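Local coordinates for homocitrate synthase (Sulfolobus acidocaldarius, PDB 6KTQ), which catalyses the aldol-type condensation of 2-oxoglutarate with acetyl-CoA to give homocitrate, the first step of lysine biosynthesis through alpha-aminoadipate, at residues I126-S131 against R148-T153. Sequence-based numbering, arbitrary orientation.
Sequences IFYGIS and RSIAET. With COA (coenzyme A), chain E.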
# COMPACT_ATOMS: atom_id res chain seq x y z
N ILE A 126 25.17 -15.50 -2.05
CA ILE A 126 26.12 -15.53 -0.94
C ILE A 126 25.36 -15.26 0.32
O ILE A 126 24.63 -14.26 0.41
CB ILE A 126 27.24 -14.49 -1.09
CG1 ILE A 126 28.10 -14.79 -2.33
CG2 ILE A 126 28.09 -14.49 0.16
CD1 ILE A 126 29.04 -13.67 -2.71
N PHE A 127 25.53 -16.14 1.30
CA PHE A 127 24.87 -15.99 2.58
C PHE A 127 25.84 -15.64 3.69
O PHE A 127 27.00 -16.01 3.64
CB PHE A 127 24.06 -17.26 2.94
CG PHE A 127 24.86 -18.53 3.01
CD1 PHE A 127 25.05 -19.32 1.87
CD2 PHE A 127 25.39 -18.96 4.22
CE1 PHE A 127 25.78 -20.49 1.94
CE2 PHE A 127 26.11 -20.13 4.30
CZ PHE A 127 26.31 -20.89 3.17
N TYR A 128 25.36 -14.88 4.67
CA TYR A 128 26.13 -14.62 5.88
C TYR A 128 25.16 -14.28 6.99
O TYR A 128 24.13 -13.65 6.75
CB TYR A 128 27.11 -13.45 5.67
CG TYR A 128 28.37 -13.48 6.51
CD1 TYR A 128 29.52 -14.15 6.06
CD2 TYR A 128 28.44 -12.81 7.73
CE1 TYR A 128 30.69 -14.17 6.84
CE2 TYR A 128 29.60 -12.83 8.51
CZ TYR A 128 30.71 -13.50 8.06
OH TYR A 128 31.84 -13.51 8.85
N GLY A 129 25.53 -14.65 8.20
CA GLY A 129 24.69 -14.49 9.36
C GLY A 129 24.94 -13.13 9.94
O GLY A 129 26.06 -12.84 10.33
N ILE A 130 23.91 -12.29 10.02
CA ILE A 130 24.12 -10.90 10.44
C ILE A 130 23.44 -10.49 11.74
O ILE A 130 23.47 -9.30 12.12
CB ILE A 130 23.87 -9.93 9.28
CG1 ILE A 130 22.54 -10.17 8.58
CG2 ILE A 130 24.95 -10.08 8.24
CD1 ILE A 130 21.35 -9.92 9.46
N SER A 131 22.90 -11.47 12.47
CA SER A 131 22.45 -11.22 13.82
C SER A 131 23.64 -11.28 14.72
O SER A 131 24.66 -11.86 14.36
CB SER A 131 21.47 -12.32 14.27
OG SER A 131 22.12 -13.58 14.26
N ARG A 148 33.00 -5.81 5.89
CA ARG A 148 34.13 -5.93 4.96
C ARG A 148 34.11 -7.27 4.23
O ARG A 148 34.28 -7.29 3.01
CB ARG A 148 35.47 -5.75 5.69
CG ARG A 148 35.82 -4.30 6.01
CD ARG A 148 37.19 -4.15 6.70
NE ARG A 148 37.05 -4.10 8.16
CZ ARG A 148 37.60 -4.96 9.03
NH1 ARG A 148 38.38 -5.97 8.63
NH2 ARG A 148 37.37 -4.79 10.33
N SER A 149 33.91 -8.37 4.95
CA SER A 149 33.93 -9.70 4.31
C SER A 149 32.85 -9.79 3.27
O SER A 149 33.06 -10.27 2.15
CB SER A 149 33.71 -10.83 5.32
OG SER A 149 34.53 -10.72 6.45
N ILE A 150 31.67 -9.29 3.63
CA ILE A 150 30.52 -9.33 2.73
C ILE A 150 30.76 -8.46 1.50
O ILE A 150 30.56 -8.91 0.36
CB ILE A 150 29.25 -8.96 3.53
CG1 ILE A 150 28.86 -10.16 4.41
CG2 ILE A 150 28.11 -8.57 2.64
CD1 ILE A 150 28.09 -9.76 5.64
N ALA A 151 31.20 -7.22 1.72
CA ALA A 151 31.54 -6.37 0.58
C ALA A 151 32.55 -7.04 -0.34
O ALA A 151 32.36 -7.07 -1.55
CB ALA A 151 32.08 -5.02 1.04
N GLU A 152 33.62 -7.58 0.22
CA GLU A 152 34.68 -8.17 -0.63
C GLU A 152 34.16 -9.35 -1.43
O GLU A 152 34.40 -9.47 -2.64
CB GLU A 152 35.88 -8.59 0.22
CG GLU A 152 36.63 -7.38 0.76
CD GLU A 152 37.77 -7.73 1.71
OE1 GLU A 152 38.40 -6.77 2.21
OE2 GLU A 152 38.03 -8.94 1.94
N THR A 153 33.43 -10.23 -0.76
CA THR A 153 32.98 -11.45 -1.41
C THR A 153 31.91 -11.14 -2.41
O THR A 153 31.93 -11.71 -3.49
CB THR A 153 32.51 -12.51 -0.41
OG1 THR A 153 31.61 -11.93 0.54
CG2 THR A 153 33.69 -13.07 0.34
N1A COA E . 30.70 -17.51 5.08
C2A COA E . 31.96 -17.91 5.42
N3A COA E . 32.21 -18.90 6.33
C4A COA E . 31.21 -19.52 6.97
C5A COA E . 29.83 -19.16 6.65
C6A COA E . 29.62 -18.08 5.66
N6A COA E . 28.36 -17.71 5.35
N7A COA E . 29.04 -19.94 7.41
C8A COA E . 29.84 -20.74 8.17
N9A COA E . 31.13 -20.48 7.90
C1B COA E . 32.31 -21.19 8.42
C2B COA E . 32.42 -21.29 9.91
O2B COA E . 32.94 -20.12 10.51
C3B COA E . 33.37 -22.46 10.00
O3B COA E . 34.69 -22.16 9.61
P3B COA E . 35.91 -22.84 10.39
O7A COA E . 36.98 -21.84 10.12
O8A COA E . 36.05 -24.17 9.69
O9A COA E . 35.49 -22.94 11.82
C4B COA E . 32.82 -23.42 8.98
O4B COA E . 32.22 -22.56 7.98
C5B COA E . 31.95 -24.28 9.89
O5B COA E . 31.45 -25.42 9.34
P1A COA E . 32.06 -26.90 9.17
O1A COA E . 30.77 -27.38 8.61
O2A COA E . 32.65 -27.54 10.40
O3A COA E . 33.19 -26.60 8.06
P2A COA E . 33.74 -27.58 6.94
O4A COA E . 34.10 -28.90 7.57
O5A COA E . 34.74 -26.79 6.14
O6A COA E . 32.52 -27.80 5.94
CBP COA E . 30.80 -27.19 4.37
CCP COA E . 31.93 -26.68 5.26
CDP COA E . 30.11 -26.02 3.64
CEP COA E . 31.39 -28.14 3.32
CAP COA E . 29.83 -27.97 5.27
OAP COA E . 29.44 -27.24 6.43
C9P COA E . 28.60 -28.36 4.52
O9P COA E . 28.69 -29.20 3.65
N8P COA E . 27.48 -27.73 4.87
C7P COA E . 26.19 -27.97 4.26
C6P COA E . 25.66 -26.69 3.59
C5P COA E . 25.35 -25.65 4.66
O5P COA E . 25.85 -25.76 5.79
N4P COA E . 24.55 -24.64 4.29
C3P COA E . 24.28 -23.55 5.23
C2P COA E . 23.14 -22.63 4.82
S1P COA E . 23.18 -21.26 6.01
O HOH W 1 33.69 -11.24 8.97
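The Tyr128 ring meets Ile150 and the adenine of coenzyme A obliquely, on different sides: CD2 touches Ile150 CD1 at 3.7 Å, while CD1 lies 3.7 Å from N1A of the cofactor. Tyr128 chi1 of -152° leaves CG roughly opposite the backbone N and sets the side chain against Ile150, CB to CD1 3.8 Å; a water bridges Tyr128 OH (2.9 Å) and Ser149 OG (2.7 Å). Phe127, whose CB is directed away from the helix, has cofactor atom C2P over one ring face, 3.9 Å above the plane and offset toward the rim. Tyr128 also stacks with His139, and Phe127 with His105. Between the Phe127 and Tyr128 rings the adenine amino group N6A donates to Phe127 O (2.8 Å, 148° at the hydrogen), forming part of the coenzyme A pocket. Replacing Tyr128 by an alanine would probably leave Ile150 CD1 and the adenine without their shared neighbour and break the water bridge to Ser149. Two residues earlier on the strand, Ile126 CD1 reaches Thr153 O at 3.6 Å; Thr153 OG1 and Thr153 N both donate to Ser149 O, from opposite faces of its carbonyl plane. No direct hydrogen bond joins the two segments. In this TIM-barrel beta/alpha unit, strand 123-129 runs parallel between strands 101-106 and 163-169, helix 143-159 covers it, Ile113 of helix 110-118 touches Ile126 and Thr153, and Val186 of helix 176-189 touches Ile150.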